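Oxidoreductase (Listeria innocua, PDB 3E18) probably acts as an NAD-dependent dehydrogenase of the GFO/IDH/MocA family, binding the dinucleotide on a Rossmann domain, although its substrate is unknown. Local coordinates at residues His180-Leu185 / Lys333-Ile338; Val11-Met16 / Lys49-Tyr54; Leu81-Leu86 / Met109-Arg114. All blocks are in the same frame, centred on the assembly; numbering follows the deposited sequence.

Contact 1: residues His180-Leu185 / Lys333-Ile338. With NAD (nicotinamide-adenine-dinucleotide), chain E.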
loop_
_atom_site.group_PDB
_atom_site.type_symbol
_atom_site.label_atom_id
_atom_site.label_comp_id
_atom_site.label_asym_id
_atom_site.label_seq_id
_atom_site.Cartn_x
_atom_site.Cartn_y
_atom_site.Cartn_z
ATOM N N HIS A 180 -7.663 -3.673 -16.946
ATOM C CA HIS A 180 -8.068 -5.013 -16.471
ATOM C C HIS A 180 -8.342 -5.044 -14.973
ATOM O O HIS A 180 -9.356 -5.591 -14.533
ATOM C CB HIS A 180 -6.959 -6.024 -16.704
ATOM C CG HIS A 180 -6.828 -6.470 -18.116
ATOM N ND1 HIS A 180 -7.910 -6.849 -18.883
ATOM C CD2 HIS A 180 -5.728 -6.659 -18.885
ATOM C CE1 HIS A 180 -7.481 -7.236 -20.070
ATOM N NE2 HIS A 180 -6.162 -7.132 -20.096
ATOM N N LEU A 181 -7.432 -4.464 -14.189
ATOM C CA LEU A 181 -7.527 -4.573 -12.731
ATOM C C LEU A 181 -8.645 -3.709 -12.193
ATOM O O LEU A 181 -9.333 -4.089 -11.245
ATOM C CB LEU A 181 -6.213 -4.190 -12.069
ATOM C CG LEU A 181 -4.993 -4.996 -12.516
ATOM C CD1 LEU A 181 -3.824 -4.571 -11.681
ATOM C CD2 LEU A 181 -5.264 -6.472 -12.313
ATOM N N LEU A 182 -8.839 -2.553 -12.813
ATOM C CA LEU A 182 -9.880 -1.625 -12.356
ATOM C C LEU A 182 -11.265 -2.125 -12.746
ATOM O O LEU A 182 -12.272 -1.877 -12.040
ATOM C CB LEU A 182 -9.649 -0.242 -12.956
ATOM C CG LEU A 182 -8.381 0.501 -12.515
ATOM C CD1 LEU A 182 -8.147 1.664 -13.431
ATOM C CD2 LEU A 182 -8.398 0.936 -11.050
ATOM N N ASP A 183 -11.315 -2.789 -13.898
ATOM C CA ASP A 183 -12.555 -3.398 -14.387
ATOM C C ASP A 183 -12.997 -4.569 -13.502
ATOM O O ASP A 183 -14.175 -4.645 -13.121
ATOM C CB ASP A 183 -12.425 -3.825 -15.848
ATOM C CG ASP A 183 -13.661 -4.522 -16.346
ATOM O OD1 ASP A 183 -14.715 -3.855 -16.506
ATOM O OD2 ASP A 183 -13.578 -5.749 -16.520
ATOM N N GLN A 184 -12.051 -5.449 -13.160
ATOM C CA GLN A 184 -12.262 -6.480 -12.119
ATOM C C GLN A 184 -12.860 -5.882 -10.856
ATOM O O GLN A 184 -13.887 -6.344 -10.360
ATOM C CB GLN A 184 -10.945 -7.159 -11.764
ATOM C CG GLN A 184 -10.540 -8.271 -12.752
ATOM C CD GLN A 184 -9.178 -8.883 -12.442
ATOM O OE1 GLN A 184 -8.446 -8.426 -11.564
ATOM N NE2 GLN A 184 -8.843 -9.935 -13.164
ATOM N N LEU A 185 -12.237 -4.823 -10.361
ATOM C CA LEU A 185 -12.659 -4.217 -9.089
ATOM C C LEU A 185 -14.063 -3.638 -9.137
ATOM O O LEU A 185 -14.867 -3.802 -8.194
ATOM C CB LEU A 185 -11.668 -3.109 -8.701
ATOM C CG LEU A 185 -11.964 -2.285 -7.442
ATOM C CD1 LEU A 185 -11.814 -3.117 -6.168
ATOM C CD2 LEU A 185 -11.055 -1.070 -7.416
ATOM N N LYS A 333 -13.990 6.504 -16.776
ATOM C CA LYS A 333 -14.075 7.650 -15.886
ATOM C C LYS A 333 -13.105 7.513 -14.705
ATOM O O LYS A 333 -12.544 8.509 -14.246
ATOM C CB LYS A 333 -15.497 7.795 -15.353
ATOM C CG LYS A 333 -16.455 8.548 -16.257
ATOM C CD LYS A 333 -17.799 8.749 -15.560
ATOM C CE LYS A 333 -17.834 9.982 -14.650
ATOM N NZ LYS A 333 -17.757 11.275 -15.406
ATOM N N LEU A 334 -12.903 6.282 -14.232
ATOM C CA LEU A 334 -11.956 6.017 -13.143
ATOM C C LEU A 334 -10.515 6.224 -13.606
ATOM O O LEU A 334 -9.708 6.806 -12.884
ATOM C CB LEU A 334 -12.157 4.604 -12.553
ATOM C CG LEU A 334 -11.274 4.115 -11.390
ATOM C CD1 LEU A 334 -11.238 5.122 -10.269
ATOM C CD2 LEU A 334 -11.776 2.786 -10.847
ATOM N N ILE A 335 -10.205 5.765 -14.811
ATOM C CA ILE A 335 -8.900 6.011 -15.409
ATOM C C ILE A 335 -8.606 7.519 -15.573
ATOM O O ILE A 335 -7.482 7.983 -15.314
ATOM C CB ILE A 335 -8.772 5.258 -16.748
ATOM C CG1 ILE A 335 -8.611 3.758 -16.479
ATOM C CG2 ILE A 335 -7.588 5.770 -17.555
ATOM C CD1 ILE A 335 -8.789 2.866 -17.727
ATOM N N GLU A 336 -9.628 8.276 -15.966
ATOM C CA GLU A 336 -9.531 9.730 -16.069
ATOM C C GLU A 336 -9.273 10.382 -14.705
ATOM O O GLU A 336 -8.417 11.273 -14.605
ATOM C CB GLU A 336 -10.782 10.301 -16.732
ATOM C CG GLU A 336 -10.851 9.965 -18.216
ATOM C CD GLU A 336 -12.169 10.328 -18.864
ATOM O OE1 GLU A 336 -13.208 10.425 -18.167
ATOM O OE2 GLU A 336 -12.156 10.525 -20.089
ATOM N N ALA A 337 -9.989 9.924 -13.669
ATOM C CA ALA A 337 -9.732 10.348 -12.277
ATOM C C ALA A 337 -8.309 10.025 -11.822
ATOM O O ALA A 337 -7.678 10.828 -11.142
ATOM C CB ALA A 337 -10.735 9.737 -11.325
ATOM N N ILE A 338 -7.804 8.861 -12.219
ATOM C CA ILE A 338 -6.461 8.435 -11.823
ATOM C C ILE A 338 -5.430 9.372 -12.431
ATOM O O ILE A 338 -4.522 9.837 -11.735
ATOM C CB ILE A 338 -6.209 6.961 -12.226
ATOM C CG1 ILE A 338 -6.879 6.038 -11.203
ATOM C CG2 ILE A 338 -4.717 6.641 -12.344
ATOM C CD1 ILE A 338 -6.990 4.589 -11.651
HETATM P PA NAD E . 0.027 -5.109 -32.058
HETATM O O1A NAD E . 0.705 -6.400 -31.802
HETATM O O2A NAD E . 0.945 -3.985 -32.313
HETATM O O5B NAD E . -1.018 -5.269 -33.267
HETATM C C5B NAD E . -1.860 -4.233 -33.718
HETATM C C4B NAD E . -2.145 -4.496 -35.193
HETATM O O4B NAD E . -3.091 -3.571 -35.698
HETATM C C3B NAD E . -0.879 -4.344 -36.031
HETATM O O3B NAD E . -0.700 -5.507 -36.805
HETATM C C2B NAD E . -1.163 -3.143 -36.910
HETATM O O2B NAD E . -0.567 -3.244 -38.183
HETATM C C1B NAD E . -2.679 -3.143 -36.979
HETATM N N9A NAD E . -3.254 -1.820 -37.270
HETATM C C8A NAD E . -2.808 -0.595 -36.837
HETATM N N7A NAD E . -3.635 0.361 -37.325
HETATM C C5A NAD E . -4.596 -0.244 -38.064
HETATM C C6A NAD E . -5.673 0.253 -38.789
HETATM N N6A NAD E . -5.998 1.540 -38.680
HETATM N N1A NAD E . -6.503 -0.630 -39.464
HETATM C C2A NAD E . -6.265 -1.990 -39.428
HETATM N N3A NAD E . -5.191 -2.473 -38.709
HETATM C C4A NAD E . -4.369 -1.615 -38.040
HETATM O O3 NAD E . -0.925 -4.758 -30.794
HETATM P PN NAD E . -1.541 -5.832 -29.789
HETATM O O1N NAD E . -0.600 -6.057 -28.659
HETATM O O2N NAD E . -2.108 -6.981 -30.531
HETATM O O5D NAD E . -2.783 -4.982 -29.150
HETATM C C5D NAD E . -3.846 -4.475 -29.927
HETATM C C4D NAD E . -5.051 -4.156 -29.013
HETATM O O4D NAD E . -5.345 -5.276 -28.197
HETATM C C3D NAD E . -4.790 -3.009 -28.054
HETATM O O3D NAD E . -6.000 -2.299 -27.833
HETATM C C2D NAD E . -4.399 -3.673 -26.749
HETATM O O2D NAD E . -4.799 -2.877 -25.657
HETATM C C1D NAD E . -5.204 -4.963 -26.813
HETATM N N1N NAD E . -4.649 -6.109 -26.044
HETATM C C2N NAD E . -5.479 -6.690 -25.127
HETATM C C3N NAD E . -5.075 -7.773 -24.354
HETATM C C7N NAD E . -6.104 -8.501 -23.544
HETATM O O7N NAD E . -5.683 -9.456 -22.608
HETATM N N7N NAD E . -7.403 -8.248 -23.726
HETATM C C4N NAD E . -3.792 -8.306 -24.543
HETATM C C5N NAD E . -2.947 -7.724 -25.492
HETATM C C6N NAD E . -3.391 -6.630 -26.245
#
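Leu-182 projects from helix 173-188 against Leu-334, Ile-335 and Ile-338 of helix 325-344, two helices lying against the mixed sheet of the GFO/IDH/MocA C-terminal domain. The short helical segments cross steeply, at 122°, with their axes 10.9 Å apart, and all three side-chain contacts between them are made by Leu-182. Its CG lies beside the backbone N (chi1 -66°), which sends the forked end across the gap. One prong, CD1, meets Ile-338 end on, 3.6 Å from that residue's CD1, and also rests 3.7 Å from CG1 of Ile-335, whose chain slants past it. The other prong, CD2, passes Leu-334 at an angle. Strands 193-201, 211-218 and 223-229 close the apolar layer: Ile-216 and Ile-226 touch Leu-182, while Val-196 touches both Leu-334 and Ile-338. No hydrogen bond links the two segments; the contact is wholly apolar. Two residues before Leu-182, the same helix borders the cofactor pocket, where His-180 and Trp-177 form an edge-to-face (T-shaped) ring pair. The NAD carboxamide lies at the edge of the histidine ring, near its plane, with O7N 3.5 Å from His-180 NE2.

Contact 2: residues Val11-Met16 / Lys49-Tyr54; sequences VGYGGM and KGLKIY. With NAD (nicotinamide-adenine-dinucleotide), chain E.
Tyr-13 reaches from the glycine-rich turn of the Rossmann fold to Lys-49 and Leu-51, in the loop that follows helix 40-47. From CB, which heads for that loop, the chain continues to a CG anti to the backbone N (chi1 -165°), and this rotation points the ring to the loop. Along the ring, CE1 is the first atom to meet the loop, 3.9 Å from Leu-51 CD1; the methyl approaches obliquely, and the two side chains cross at roughly a right angle. CZ lies a little farther from the same methyl. At the tip, OH rests against the aliphatic part of Lys-49, 3.6 Å from its CD, while the rest of the lysine chain leads away. Gly-50, between these two partners, has positive phi and is the C-prime residue of a Schellman motif ending helix 40-47. The backbone of the same turn binds NAD. Gly-15 N bonds to O1A (3.0 Å, 171°) and Met-16 N to O2N (2.8 Å, 178°), both nearly straight, so each phosphate receives one amide from the start of helix 15-25, whose dipole may add to the attraction. Gly-14, without a side chain, lets its CA come within 3.2 Å of O5B, and Met-16 SD lies 3.7 Å from C4N of the nicotinamide. Tyr-13 N is hydrogen-bonded to Asp-37 OD2, and Asp-37 OD1 is hydrogen-bonded to NAD. The Tyr-13 side chain touches Ser-18 and Val-21 of helix 15-25, Ala-46 of helix 40-47 and Val-35 of strand 30-36.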
loop_
_atom_site.group_PDB
_atom_site.type_symbol
_atom_site.label_atom_id
_atom_site.label_comp_id
_atom_site.label_asym_id
_atom_site.label_seq_id
_atom_site.Cartn_x
_atom_site.Cartn_y
_atom_site.Cartn_z
ATOM N N VAL A 11 -9.955 -7.282 -37.337
ATOM C CA VAL A 11 -9.344 -6.028 -37.797
ATOM C C VAL A 11 -8.170 -5.684 -36.880
ATOM O O VAL A 11 -8.352 -5.273 -35.728
ATOM C CB VAL A 11 -10.358 -4.857 -37.796
ATOM C CG1 VAL A 11 -9.728 -3.608 -38.377
ATOM C CG2 VAL A 11 -11.614 -5.238 -38.572
ATOM N N GLY A 12 -6.964 -5.847 -37.403
ATOM C CA GLY A 12 -5.765 -5.701 -36.602
ATOM C C GLY A 12 -5.214 -7.088 -36.346
ATOM O O GLY A 12 -5.581 -7.741 -35.372
ATOM N N TYR A 13 -4.335 -7.546 -37.229
ATOM C CA TYR A 13 -3.775 -8.880 -37.091
ATOM C C TYR A 13 -2.407 -8.845 -36.397
ATOM O O TYR A 13 -1.380 -9.255 -36.953
ATOM C CB TYR A 13 -3.715 -9.573 -38.455
ATOM C CG TYR A 13 -3.483 -11.060 -38.367
ATOM C CD1 TYR A 13 -4.480 -11.912 -37.910
ATOM C CD2 TYR A 13 -2.258 -11.616 -38.755
ATOM C CE1 TYR A 13 -4.266 -13.284 -37.828
ATOM C CE2 TYR A 13 -2.031 -12.975 -38.662
ATOM C CZ TYR A 13 -3.036 -13.805 -38.213
ATOM O OH TYR A 13 -2.799 -15.156 -38.132
ATOM N N GLY A 14 -2.396 -8.349 -35.167
ATOM C CA GLY A 14 -1.164 -8.303 -34.392
ATOM C C GLY A 14 -1.174 -9.406 -33.358
ATOM O O GLY A 14 -1.796 -10.447 -33.571
ATOM N N GLY A 15 -0.496 -9.169 -32.236
ATOM C CA GLY A 15 -0.431 -10.136 -31.144
ATOM C C GLY A 15 -1.780 -10.662 -30.674
ATOM O O GLY A 15 -2.017 -11.876 -30.671
ATOM N N MET A 16 -2.673 -9.751 -30.298
ATOM C CA MET A 16 -3.969 -10.144 -29.761
ATOM C C MET A 16 -4.966 -10.518 -30.861
ATOM O O MET A 16 -5.765 -11.443 -30.696
ATOM C CB MET A 16 -4.536 -9.023 -28.887
ATOM C CG MET A 16 -5.629 -9.471 -27.928
ATOM S SD MET A 16 -5.192 -10.858 -26.828
ATOM C CE MET A 16 -6.788 -11.176 -26.091
ATOM N N LYS A 49 -1.887 -18.410 -42.824
ATOM C CA LYS A 49 -2.545 -19.263 -41.847
ATOM C C LYS A 49 -3.887 -19.746 -42.404
ATOM O O LYS A 49 -4.744 -20.220 -41.660
ATOM C CB LYS A 49 -2.716 -18.553 -40.498
ATOM C CG LYS A 49 -1.398 -18.221 -39.800
ATOM C CD LYS A 49 -1.477 -18.461 -38.301
ATOM C CE LYS A 49 -0.083 -18.563 -37.676
ATOM N NZ LYS A 49 0.706 -19.717 -38.197
ATOM N N GLY A 50 -4.056 -19.615 -43.721
ATOM C CA GLY A 50 -5.245 -20.106 -44.412
ATOM C C GLY A 50 -6.507 -19.298 -44.161
ATOM O O GLY A 50 -7.624 -19.836 -44.262
ATOM N N LEU A 51 -6.328 -18.016 -43.830
ATOM C CA LEU A 51 -7.449 -17.110 -43.508
ATOM C C LEU A 51 -7.760 -16.191 -44.684
ATOM O O LEU A 51 -6.843 -15.736 -45.372
ATOM C CB LEU A 51 -7.119 -16.260 -42.269
ATOM C CG LEU A 51 -6.789 -16.978 -40.959
ATOM C CD1 LEU A 51 -6.069 -16.044 -39.989
ATOM C CD2 LEU A 51 -8.044 -17.569 -40.316
ATOM N N LYS A 52 -9.046 -15.924 -44.917
ATOM C CA LYS A 52 -9.456 -14.957 -45.946
ATOM C C LYS A 52 -8.954 -13.565 -45.568
ATOM O O LYS A 52 -9.058 -13.155 -44.406
ATOM C CB LYS A 52 -10.976 -14.925 -46.093
ATOM C CG LYS A 52 -11.488 -14.023 -47.216
ATOM C CD LYS A 52 -12.857 -13.442 -46.882
ATOM C CE LYS A 52 -13.598 -12.977 -48.140
ATOM N NZ LYS A 52 -12.758 -12.125 -49.041
ATOM N N ILE A 53 -8.393 -12.849 -46.541
ATOM C CA ILE A 53 -7.941 -11.476 -46.294
ATOM C C ILE A 53 -8.632 -10.431 -47.161
ATOM O O ILE A 53 -8.921 -10.671 -48.337
ATOM C CB ILE A 53 -6.404 -11.327 -46.368
ATOM C CG1 ILE A 53 -5.861 -11.850 -47.700
ATOM C CG2 ILE A 53 -5.751 -12.043 -45.182
ATOM C CD1 ILE A 53 -4.478 -11.324 -48.052
ATOM N N TYR A 54 -8.925 -9.286 -46.553
ATOM C CA TYR A 54 -9.549 -8.174 -47.240
ATOM C C TYR A 54 -8.488 -7.153 -47.576
ATOM O O TYR A 54 -7.530 -6.985 -46.824
ATOM C CB TYR A 54 -10.613 -7.534 -46.352
ATOM C CG TYR A 54 -11.864 -8.357 -46.192
ATOM C CD1 TYR A 54 -12.986 -8.118 -46.990
ATOM C CD2 TYR A 54 -11.942 -9.358 -45.225
ATOM C CE1 TYR A 54 -14.148 -8.871 -46.840
ATOM C CE2 TYR A 54 -13.092 -10.110 -45.064
ATOM C CZ TYR A 54 -14.193 -9.861 -45.877
ATOM O OH TYR A 54 -15.333 -10.605 -45.715
HETATM P PA NAD E . 0.027 -5.109 -32.058
HETATM O O1A NAD E . 0.705 -6.400 -31.802
HETATM O O2A NAD E . 0.945 -3.985 -32.313
HETATM O O5B NAD E . -1.018 -5.269 -33.267
HETATM C C5B NAD E . -1.860 -4.233 -33.718
HETATM C C4B NAD E . -2.145 -4.496 -35.193
HETATM O O4B NAD E . -3.091 -3.571 -35.698
HETATM C C3B NAD E . -0.879 -4.344 -36.031
HETATM O O3B NAD E . -0.700 -5.507 -36.805
HETATM C C2B NAD E . -1.163 -3.143 -36.910
HETATM O O2B NAD E . -0.567 -3.244 -38.183
HETATM C C1B NAD E . -2.679 -3.143 -36.979
HETATM N N9A NAD E . -3.254 -1.820 -37.270
HETATM C C8A NAD E . -2.808 -0.595 -36.837
HETATM N N7A NAD E . -3.635 0.361 -37.325
HETATM C C5A NAD E . -4.596 -0.244 -38.064
HETATM C C6A NAD E . -5.673 0.253 -38.789
HETATM N N6A NAD E . -5.998 1.540 -38.680
HETATM N N1A NAD E . -6.503 -0.630 -39.464
HETATM C C2A NAD E . -6.265 -1.990 -39.428
HETATM N N3A NAD E . -5.191 -2.473 -38.709
HETATM C C4A NAD E . -4.369 -1.615 -38.040
HETATM O O3 NAD E . -0.925 -4.758 -30.794
HETATM P PN NAD E . -1.541 -5.832 -29.789
HETATM O O1N NAD E . -0.600 -6.057 -28.659
HETATM O O2N NAD E . -2.108 -6.981 -30.531
HETATM O O5D NAD E . -2.783 -4.982 -29.150
HETATM C C5D NAD E . -3.846 -4.475 -29.927
HETATM C C4D NAD E . -5.051 -4.156 -29.013
HETATM O O4D NAD E . -5.345 -5.276 -28.197
HETATM C C3D NAD E . -4.790 -3.009 -28.054
HETATM O O3D NAD E . -6.000 -2.299 -27.833
HETATM C C2D NAD E . -4.399 -3.673 -26.749
HETATM O O2D NAD E . -4.799 -2.877 -25.657
HETATM C C1D NAD E . -5.204 -4.963 -26.813
HETATM N N1N NAD E . -4.649 -6.109 -26.044
HETATM C C2N NAD E . -5.479 -6.690 -25.127
HETATM C C3N NAD E . -5.075 -7.773 -24.354
HETATM C C7N NAD E . -6.104 -8.501 -23.544
HETATM O O7N NAD E . -5.683 -9.456 -22.608
HETATM N N7N NAD E . -7.403 -8.248 -23.726
HETATM C C4N NAD E . -3.792 -8.306 -24.543
HETATM C C5N NAD E . -2.947 -7.724 -25.492
HETATM C C6N NAD E . -3.391 -6.630 -26.245
#

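Contact 3: residues Leu81-Leu86 / Met109-Arg114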
loop_
_atom_site.group_PDB
_atom_site.type_symbol
_atom_site.label_atom_id
_atom_site.label_comp_id
_atom_site.label_asym_id
_atom_site.label_seq_id
_atom_site.Cartn_x
_atom_site.Cartn_y
_atom_site.Cartn_z
ATOM N N LEU A 81 -12.758 3.175 -36.107
ATOM C CA LEU A 81 -13.059 1.861 -36.678
ATOM C C LEU A 81 -14.366 1.281 -36.149
ATOM O O LEU A 81 -15.108 0.661 -36.905
ATOM C CB LEU A 81 -11.903 0.884 -36.447
ATOM C CG LEU A 81 -10.539 1.323 -36.993
ATOM C CD1 LEU A 81 -9.433 0.330 -36.615
ATOM C CD2 LEU A 81 -10.554 1.558 -38.487
ATOM N N ALA A 82 -14.643 1.487 -34.860
ATOM C CA ALA A 82 -15.894 1.025 -34.251
ATOM C C ALA A 82 -17.101 1.767 -34.792
ATOM O O ALA A 82 -18.077 1.138 -35.176
ATOM C CB ALA A 82 -15.851 1.124 -32.722
ATOM N N ILE A 83 -17.037 3.097 -34.820
ATOM C CA ILE A 83 -18.160 3.896 -35.330
ATOM C C ILE A 83 -18.398 3.576 -36.815
ATOM O O ILE A 83 -19.529 3.366 -37.218
ATOM C CB ILE A 83 -17.956 5.412 -35.066
ATOM C CG1 ILE A 83 -18.059 5.694 -33.560
ATOM C CG2 ILE A 83 -18.953 6.264 -35.891
ATOM C CD1 ILE A 83 -17.704 7.119 -33.152
ATOM N N SER A 84 -17.329 3.456 -37.600
ATOM C CA SER A 84 -17.449 3.005 -38.992
ATOM C C SER A 84 -18.150 1.663 -39.153
ATOM O O SER A 84 -18.988 1.506 -40.043
ATOM C CB SER A 84 -16.076 2.917 -39.660
ATOM O OG SER A 84 -15.567 4.212 -39.845
ATOM N N ALA A 85 -17.787 0.686 -38.320
ATOM C CA ALA A 85 -18.384 -0.645 -38.418
ATOM C C ALA A 85 -19.851 -0.597 -38.033
ATOM O O ALA A 85 -20.705 -1.155 -38.730
ATOM C CB ALA A 85 -17.628 -1.638 -37.562
ATOM N N LEU A 86 -20.151 0.107 -36.947
ATOM C CA LEU A 86 -21.533 0.285 -36.529
ATOM C C LEU A 86 -22.392 0.889 -37.640
ATOM O O LEU A 86 -23.392 0.281 -38.021
ATOM C CB LEU A 86 -21.640 1.091 -35.233
ATOM C CG LEU A 86 -21.104 0.347 -33.998
ATOM C CD1 LEU A 86 -20.852 1.316 -32.864
ATOM C CD2 LEU A 86 -22.020 -0.807 -33.547
ATOM N N MET A 109 -21.487 4.301 -27.929
ATOM C CA MET A 109 -22.738 3.822 -27.343
ATOM C C MET A 109 -23.972 4.434 -28.019
ATOM O O MET A 109 -24.939 3.717 -28.334
ATOM C CB MET A 109 -22.764 4.083 -25.822
ATOM C CG MET A 109 -21.885 3.121 -24.973
ATOM S SD MET A 109 -21.625 3.626 -23.237
ATOM C CE MET A 109 -23.297 3.644 -22.604
ATOM N N ASP A 110 -23.918 5.747 -28.244
ATOM C CA ASP A 110 -24.960 6.479 -28.968
ATOM C C ASP A 110 -25.173 5.948 -30.387
ATOM O O ASP A 110 -26.295 5.675 -30.777
ATOM C CB ASP A 110 -24.625 7.970 -29.024
ATOM C CG ASP A 110 -24.872 8.683 -27.702
ATOM O OD1 ASP A 110 -25.605 8.153 -26.838
ATOM O OD2 ASP A 110 -24.320 9.789 -27.540
ATOM N N VAL A 111 -24.087 5.795 -31.137
ATOM C CA VAL A 111 -24.154 5.248 -32.490
ATOM C C VAL A 111 -24.739 3.826 -32.485
ATOM O O VAL A 111 -25.648 3.550 -33.252
ATOM C CB VAL A 111 -22.777 5.301 -33.218
ATOM C CG1 VAL A 111 -22.843 4.603 -34.580
ATOM C CG2 VAL A 111 -22.312 6.754 -33.390
ATOM N N ALA A 112 -24.245 2.953 -31.604
ATOM C CA ALA A 112 -24.726 1.556 -31.517
ATOM C C ALA A 112 -26.236 1.502 -31.274
ATOM O O ALA A 112 -26.955 0.723 -31.908
ATOM C CB ALA A 112 -23.975 0.792 -30.417
ATOM N N LYS A 113 -26.713 2.364 -30.390
ATOM C CA LYS A 113 -28.140 2.466 -30.113
ATOM C C LYS A 113 -28.933 2.937 -31.346
ATOM O O LYS A 113 -29.974 2.371 -31.672
ATOM C CB LYS A 113 -28.378 3.424 -28.951
ATOM C CG LYS A 113 -29.771 3.326 -28.361
ATOM C CD LYS A 113 -30.108 4.535 -27.496
ATOM C CE LYS A 113 -31.516 4.428 -26.903
ATOM N NZ LYS A 113 -32.597 4.453 -27.935
ATOM N N ARG A 114 -28.427 3.969 -32.021
ATOM C CA ARG A 114 -29.075 4.543 -33.202
ATOM C C ARG A 114 -29.166 3.581 -34.379
ATOM O O ARG A 114 -30.163 3.578 -35.093
ATOM C CB ARG A 114 -28.382 5.847 -33.616
ATOM C CG ARG A 114 -28.648 6.979 -32.641
ATOM C CD ARG A 114 -27.564 8.028 -32.689
ATOM N NE ARG A 114 -27.687 8.992 -31.593
ATOM C CZ ARG A 114 -26.797 9.938 -31.318
ATOM N NH1 ARG A 114 -25.704 10.066 -32.046
ATOM N NH2 ARG A 114 -26.998 10.755 -30.301
#
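Leu-86 N donates to Ala-82 O at 2.9 Å, a regular helical bond that fixes the backbone from which Leu-86 reaches over to Val-111 and Ala-112. The two helices, 78-87 and 102-115, are neighbours in the Rossmann fold, each the connection of a beta-alpha-beta unit: the first links strand 68-71 to 91-95, the second 91-95 to 119-122. As successive connections on one side of a parallel sheet, they run almost in the same direction, their segment axes only 8° from parallel and 9.6 Å apart. Leu-86 carries much of the contact. Its CB lies 3.8 Å from Val-111 CG1, and its fork closes on the small side chain of Ala-112, with Leu-86 CD1 and CD2 each 4.0 Å from Ala-112 CB. The bare methyl lets the leucine come close to the helix backbone. Ile-108, one turn before Ala-112, also touches Leu-86, as well as Ala-82 and Ile-83, and so continues the seam. On the outer side, Asp-110 and Arg-114 form a long, charge-only pairing within their own helix, in which Asp-110 CB lies over the centre of one guanidinium face of Arg-114, 3.7 Å above its plane. Val-111 divides its two branches between two partners. CG1, anti to the backbone N (chi1 175°), is turned to Leu-86, whereas CG2 meets Ile-83 CG2 at 4.2 Å.

In the fold
Along the chain the order is contact 2, contact 3, contact 1, each closing before the next opens. Contacts 2 and 3 belong to the Rossmann domain and its five-stranded parallel sheet; their centres are about 22 Å apart and their nearest atoms about 4 Å, without touching. Contact 1 lies against the nine-stranded mixed sheet of the C-terminal domain, its centre about 30 Å from that of contact 2 and about 23 Å from that of contact 3. NAD spans the divide: amides of Gly-15 and Met-16 bind its diphosphate, while helix 173-188 reaches the nicotinamide end. Contact 3 stands away from the cofactor, joining helices within the nucleotide-binding domain. The arrangement is consistent with a two-domain dehydrogenase whose cofactor, held on the Rossmann domain, reaches the second at its nicotinamide end.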